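Local atomic coordinates of ABC-type branched-chain amino acid transport systems periplasmic component-like protein (Thermomonospora curvata, PDB entry 4N03), a protein that probably serves as the extracytoplasmic substrate-binding component of an ABC transporter, holding a fatty acid such as palmitic acid between its two lobes. Residues K205-A219 against Q233-M247. Numbering follows the deposited sequence.
Sequences KPTDRDMKSQVAALA and QQAASLAGIARSQGM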
loop_
_atom_site.group_PDB
_atom_site.type_symbol
_atom_site.label_atom_id
_atom_site.label_comp_id
_atom_site.label_asym_id
_atom_site.label_seq_id
_atom_site.Cartn_x
_atom_site.Cartn_y
_atom_site.Cartn_z
ATOM N N LYS A 205 3.030 -18.742 1.364
ATOM C CA LYS A 205 4.115 -17.958 0.763
ATOM C C LYS A 205 3.649 -17.357 -0.573
ATOM O O LYS A 205 2.733 -17.866 -1.181
ATOM C CB LYS A 205 5.324 -18.869 0.536
ATOM C CG LYS A 205 5.953 -19.385 1.848
ATOM C CD LYS A 205 7.169 -20.317 1.630
ATOM C CE LYS A 205 7.883 -20.791 2.935
ATOM N NZ LYS A 205 7.099 -21.299 4.133
ATOM N N PRO A 206 4.338 -16.310 -1.045
ATOM C CA PRO A 206 3.941 -15.687 -2.302
ATOM C C PRO A 206 4.054 -16.600 -3.510
ATOM O O PRO A 206 3.346 -16.407 -4.489
ATOM C CB PRO A 206 4.885 -14.494 -2.388
ATOM C CG PRO A 206 5.273 -14.209 -0.993
ATOM C CD PRO A 206 5.377 -15.533 -0.364
ATOM N N THR A 207 4.876 -17.634 -3.384
ATOM C CA THR A 207 5.054 -18.655 -4.407
ATOM C C THR A 207 3.978 -19.756 -4.374
ATOM O O THR A 207 3.993 -20.686 -5.188
ATOM C CB THR A 207 6.465 -19.262 -4.261
ATOM O OG1 THR A 207 6.731 -19.554 -2.903
ATOM C CG2 THR A 207 7.512 -18.320 -4.815
ATOM N N ASP A 208 3.037 -19.683 -3.444
ATOM C CA ASP A 208 1.910 -20.594 -3.417
ATOM C C ASP A 208 0.841 -20.030 -4.351
ATOM O O ASP A 208 0.177 -19.091 -3.999
ATOM C CB ASP A 208 1.426 -20.773 -1.977
ATOM C CG ASP A 208 2.430 -21.524 -1.111
ATOM O OD1 ASP A 208 3.190 -22.391 -1.613
ATOM O OD2 ASP A 208 2.437 -21.263 0.106
ATOM N N ARG A 209 0.695 -20.648 -5.522
ATOM C CA ARG A 209 -0.097 -20.143 -6.628
ATOM C C ARG A 209 -1.517 -20.671 -6.541
ATOM O O ARG A 209 -2.444 -20.060 -7.082
ATOM C CB ARG A 209 0.525 -20.598 -7.965
ATOM C CG ARG A 209 1.967 -20.141 -8.169
ATOM C CD ARG A 209 2.518 -20.455 -9.556
ATOM N NE ARG A 209 1.810 -19.737 -10.619
ATOM C CZ ARG A 209 2.046 -18.474 -10.953
ATOM N NH1 ARG A 209 3.009 -17.752 -10.400
ATOM N NH2 ARG A 209 1.320 -17.936 -11.923
ATOM N N ASP A 210 -1.701 -21.819 -5.943
ATOM C CA ASP A 210 -2.952 -22.559 -5.991
ATOM C C ASP A 210 -3.469 -22.687 -4.577
ATOM O O ASP A 210 -2.802 -23.289 -3.727
ATOM C CB ASP A 210 -2.620 -23.942 -6.570
ATOM C CG ASP A 210 -3.810 -24.791 -6.850
ATOM O OD1 ASP A 210 -4.900 -24.589 -6.319
ATOM O OD2 ASP A 210 -3.633 -25.745 -7.653
HETATM N N MSE A 211 -4.661 -22.215 -4.312
HETATM C CA MSE A 211 -5.263 -22.187 -2.992
HETATM C C MSE A 211 -6.176 -23.357 -2.688
HETATM O O MSE A 211 -6.909 -23.325 -1.726
HETATM C CB MSE A 211 -6.037 -20.853 -2.811
HETATM C CG MSE A 211 -5.091 -19.652 -2.859
HETATM SE SE MSE A 211 -4.020 -19.390 -1.260
HETATM C CE MSE A 211 -2.350 -20.295 -1.862
ATOM N N LYS A 212 -6.135 -24.437 -3.481
ATOM C CA LYS A 212 -7.140 -25.444 -3.219
ATOM C C LYS A 212 -6.969 -26.196 -1.888
ATOM O O LYS A 212 -7.982 -26.487 -1.277
ATOM C CB LYS A 212 -7.360 -26.373 -4.404
ATOM C CG LYS A 212 -6.179 -27.200 -4.752
ATOM C CD LYS A 212 -6.548 -28.042 -5.963
ATOM C CE LYS A 212 -5.371 -28.894 -6.286
ATOM N NZ LYS A 212 -5.714 -29.962 -7.254
ATOM N N SER A 213 -5.750 -26.411 -1.394
ATOM C CA SER A 213 -5.591 -27.038 -0.112
ATOM C C SER A 213 -6.023 -26.108 1.013
ATOM O O SER A 213 -6.572 -26.560 2.006
ATOM C CB SER A 213 -4.166 -27.513 0.090
ATOM O OG SER A 213 -3.245 -26.434 0.099
ATOM N N GLN A 214 -5.810 -24.806 0.834
ATOM C CA GLN A 214 -6.276 -23.838 1.815
ATOM C C GLN A 214 -7.789 -23.812 1.886
ATOM O O GLN A 214 -8.379 -23.798 2.982
ATOM C CB GLN A 214 -5.732 -22.462 1.495
ATOM C CG GLN A 214 -4.256 -22.290 1.775
ATOM C CD GLN A 214 -3.382 -23.045 0.835
ATOM O OE1 GLN A 214 -3.709 -23.291 -0.340
ATOM N NE2 GLN A 214 -2.238 -23.449 1.347
ATOM N N VAL A 215 -8.440 -23.843 0.721
ATOM C CA VAL A 215 -9.897 -23.899 0.705
ATOM C C VAL A 215 -10.423 -25.159 1.388
ATOM O O VAL A 215 -11.400 -25.102 2.151
ATOM C CB VAL A 215 -10.415 -23.741 -0.740
ATOM C CG1 VAL A 215 -11.918 -24.020 -0.811
ATOM C CG2 VAL A 215 -10.133 -22.341 -1.285
ATOM N N ALA A 216 -9.791 -26.295 1.115
ATOM C CA ALA A 216 -10.195 -27.540 1.757
ATOM C C ALA A 216 -10.078 -27.415 3.284
ATOM O O ALA A 216 -10.945 -27.879 4.037
ATOM C CB ALA A 216 -9.338 -28.717 1.271
ATOM N N ALA A 217 -8.987 -26.806 3.745
ATOM C CA ALA A 217 -8.790 -26.661 5.176
ATOM C C ALA A 217 -9.829 -25.714 5.793
ATOM O O ALA A 217 -10.358 -25.985 6.871
ATOM C CB ALA A 217 -7.384 -26.168 5.461
ATOM N N LEU A 218 -10.117 -24.595 5.118
ATOM C CA LEU A 218 -11.146 -23.674 5.568
ATOM C C LEU A 218 -12.511 -24.352 5.706
ATOM O O LEU A 218 -13.259 -24.107 6.655
ATOM C CB LEU A 218 -11.240 -22.473 4.619
ATOM C CG LEU A 218 -10.031 -21.553 4.637
ATOM C CD1 LEU A 218 -10.018 -20.714 3.394
ATOM C CD2 LEU A 218 -10.046 -20.661 5.860
ATOM N N ALA A 219 -12.860 -25.187 4.736
ATOM C CA ALA A 219 -14.108 -25.903 4.760
ATOM C C ALA A 219 -14.115 -26.916 5.915
ATOM O O ALA A 219 -15.109 -27.038 6.630
ATOM C CB ALA A 219 -14.325 -26.586 3.430
ATOM N N GLN A 233 -3.108 -13.088 -7.482
ATOM C CA GLN A 233 -3.168 -14.480 -7.903
ATOM C C GLN A 233 -3.824 -15.362 -6.857
ATOM O O GLN A 233 -4.678 -16.220 -7.149
ATOM C CB GLN A 233 -1.776 -14.997 -8.217
ATOM C CG GLN A 233 -1.657 -16.505 -8.400
ATOM C CD GLN A 233 -0.224 -16.937 -8.582
ATOM O OE1 GLN A 233 0.075 -17.718 -9.473
ATOM N NE2 GLN A 233 0.655 -16.463 -7.731
ATOM N N GLN A 234 -3.456 -15.184 -5.586
ATOM C CA GLN A 234 -4.036 -15.962 -4.493
ATOM C C GLN A 234 -5.503 -15.637 -4.326
ATOM O O GLN A 234 -6.308 -16.535 -4.046
ATOM C CB GLN A 234 -3.292 -15.799 -3.185
ATOM C CG GLN A 234 -1.899 -16.392 -3.208
ATOM C CD GLN A 234 -0.810 -15.517 -3.778
ATOM O OE1 GLN A 234 -0.966 -14.311 -3.882
ATOM N NE2 GLN A 234 0.321 -16.137 -4.108
ATOM N N ALA A 235 -5.866 -14.371 -4.447
ATOM C CA ALA A 235 -7.280 -13.996 -4.322
ATOM C C ALA A 235 -8.126 -14.669 -5.383
ATOM O O ALA A 235 -9.201 -15.190 -5.090
ATOM C CB ALA A 235 -7.448 -12.490 -4.416
ATOM N N ALA A 236 -7.671 -14.648 -6.648
ATOM C CA ALA A 236 -8.427 -15.278 -7.725
ATOM C C ALA A 236 -8.606 -16.753 -7.441
ATOM O O ALA A 236 -9.672 -17.319 -7.663
ATOM C CB ALA A 236 -7.773 -15.042 -9.061
ATOM N N SER A 237 -7.522 -17.425 -7.035
ATOM C CA SER A 237 -7.549 -18.863 -6.806
ATOM C C SER A 237 -8.481 -19.191 -5.631
ATOM O O SER A 237 -9.363 -20.025 -5.704
ATOM C CB SER A 237 -6.143 -19.383 -6.560
ATOM O OG SER A 237 -6.155 -20.766 -6.311
ATOM N N LEU A 238 -8.273 -18.517 -4.498
ATOM C CA LEU A 238 -9.065 -18.808 -3.322
ATOM C C LEU A 238 -10.549 -18.547 -3.547
ATOM O O LEU A 238 -11.401 -19.371 -3.226
ATOM C CB LEU A 238 -8.539 -18.006 -2.130
ATOM C CG LEU A 238 -9.289 -18.320 -0.832
ATOM C CD1 LEU A 238 -8.370 -18.253 0.366
ATOM C CD2 LEU A 238 -10.426 -17.340 -0.679
ATOM N N ALA A 239 -10.866 -17.378 -4.117
ATOM C CA ALA A 239 -12.268 -17.030 -4.301
ATOM C C ALA A 239 -12.909 -17.986 -5.278
ATOM O O ALA A 239 -13.991 -18.492 -5.052
ATOM C CB ALA A 239 -12.411 -15.572 -4.776
ATOM N N GLY A 240 -12.238 -18.233 -6.405
ATOM C CA GLY A 240 -12.817 -19.131 -7.396
ATOM C C GLY A 240 -13.026 -20.527 -6.876
ATOM O O GLY A 240 -14.094 -21.115 -7.061
ATOM N N ILE A 241 -12.022 -21.096 -6.207
ATOM C CA ILE A 241 -12.175 -22.437 -5.696
ATOM C C ILE A 241 -13.273 -22.486 -4.616
ATOM O O ILE A 241 -14.107 -23.379 -4.588
ATOM C CB ILE A 241 -10.836 -23.010 -5.227
ATOM C CG1 ILE A 241 -9.849 -23.114 -6.373
ATOM C CG2 ILE A 241 -11.038 -24.360 -4.579
ATOM C CD1 ILE A 241 -8.433 -23.321 -5.883
ATOM N N ALA A 242 -13.264 -21.523 -3.688
ATOM C CA ALA A 242 -14.279 -21.513 -2.640
ATOM C C ALA A 242 -15.671 -21.516 -3.228
ATOM O O ALA A 242 -16.533 -22.299 -2.822
ATOM C CB ALA A 242 -14.108 -20.305 -1.721
ATOM N N ARG A 243 -15.925 -20.634 -4.236
ATOM C CA ARG A 243 -17.280 -20.575 -4.748
ATOM C C ARG A 243 -17.634 -21.821 -5.554
ATOM O O ARG A 243 -18.769 -22.270 -5.494
ATOM C CB ARG A 243 -17.485 -19.308 -5.589
ATOM C CG ARG A 243 -17.213 -18.032 -4.800
ATOM C CD ARG A 243 -17.959 -17.959 -3.488
ATOM N NE ARG A 243 -17.641 -16.711 -2.804
ATOM C CZ ARG A 243 -17.646 -16.536 -1.487
ATOM N NH1 ARG A 243 -17.947 -17.530 -0.655
ATOM N NH2 ARG A 243 -17.324 -15.360 -1.008
ATOM N N SER A 244 -16.640 -22.431 -6.197
ATOM C CA SER A 244 -16.872 -23.686 -6.952
ATOM C C SER A 244 -17.180 -24.857 -6.040
ATOM O O SER A 244 -17.668 -25.887 -6.465
ATOM C CB SER A 244 -15.623 -24.045 -7.794
ATOM O OG SER A 244 -14.557 -24.578 -6.999
ATOM N N GLN A 245 -16.871 -24.724 -4.732
ATOM C CA GLN A 245 -17.145 -25.696 -3.700
ATOM C C GLN A 245 -18.442 -25.400 -2.981
ATOM O O GLN A 245 -18.788 -26.102 -2.036
ATOM C CB GLN A 245 -15.974 -25.817 -2.719
ATOM C CG GLN A 245 -14.747 -26.465 -3.338
ATOM C CD GLN A 245 -14.986 -27.913 -3.645
ATOM O OE1 GLN A 245 -15.569 -28.621 -2.868
ATOM N NE2 GLN A 245 -14.639 -28.333 -4.828
ATOM N N GLY A 246 -19.181 -24.377 -3.390
ATOM C CA GLY A 246 -20.423 -24.033 -2.743
ATOM C C GLY A 246 -20.271 -23.253 -1.447
ATOM O O GLY A 246 -21.236 -23.072 -0.749
HETATM N N MSE A 247 -19.089 -22.745 -1.172
HETATM C CA MSE A 247 -18.874 -21.996 0.084
HETATM C C MSE A 247 -19.512 -20.649 -0.083
HETATM O O MSE A 247 -19.363 -19.977 -1.133
HETATM C CB MSE A 247 -17.389 -21.856 0.359
HETATM C CG MSE A 247 -16.838 -23.247 0.618
HETATM SE SE MSE A 247 -14.952 -23.196 1.063
HETATM C CE MSE A 247 -15.015 -22.608 2.916
#
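The carboxamide of Gln-234 reaches the loop 205-211, where NE2 gives a nearly straight bond to Asp-208 O (3.0 Å, 168°) and a weak one to Pro-206 O; Asp-208 O lies in the amide plane, while NE2 stands above the Asp-208 carbonyl plane. A glutamine suits this place because it is long and donates and accepts at once: its OE1 takes the N-H of Gly-231, and its bend at chi2 (84°) turns the amide to the loop. Shortened to an alanine, this residue would probably leave both carbonyls without this donor and the turn 205-208 less firmly tied to the helix. Met-211 N donates to Ser-237 OG (2.9 Å), a small hydroxyl that lets the backbones come close. Asp-210 OD1 accepts from Lys-212 N in an Asx turn at the helix start.

Helices 212-220 and 232-244 of this periplasmic-binding-protein fold follow strands 198-204 and 225-229, which flank strand 170-176 in the parallel part of one lobe's sheet; they lie on the same face, and segments 212-219 and 233-244 cross at -49°. Between them, buried, beta-branched Val-215 offers two methyls: CG1 to Ile-241 CG2 and the selenium of Met-247 (3.7 Å), CG2 to Leu-238. The flexible selenomethionine bends at chi3 to bring CE to Ala-219 CB (4.1 Å), whose small methyl admits it. Met-211 CB meets Leu-238 CB (3.9 Å), and both side chains rest on Val-174.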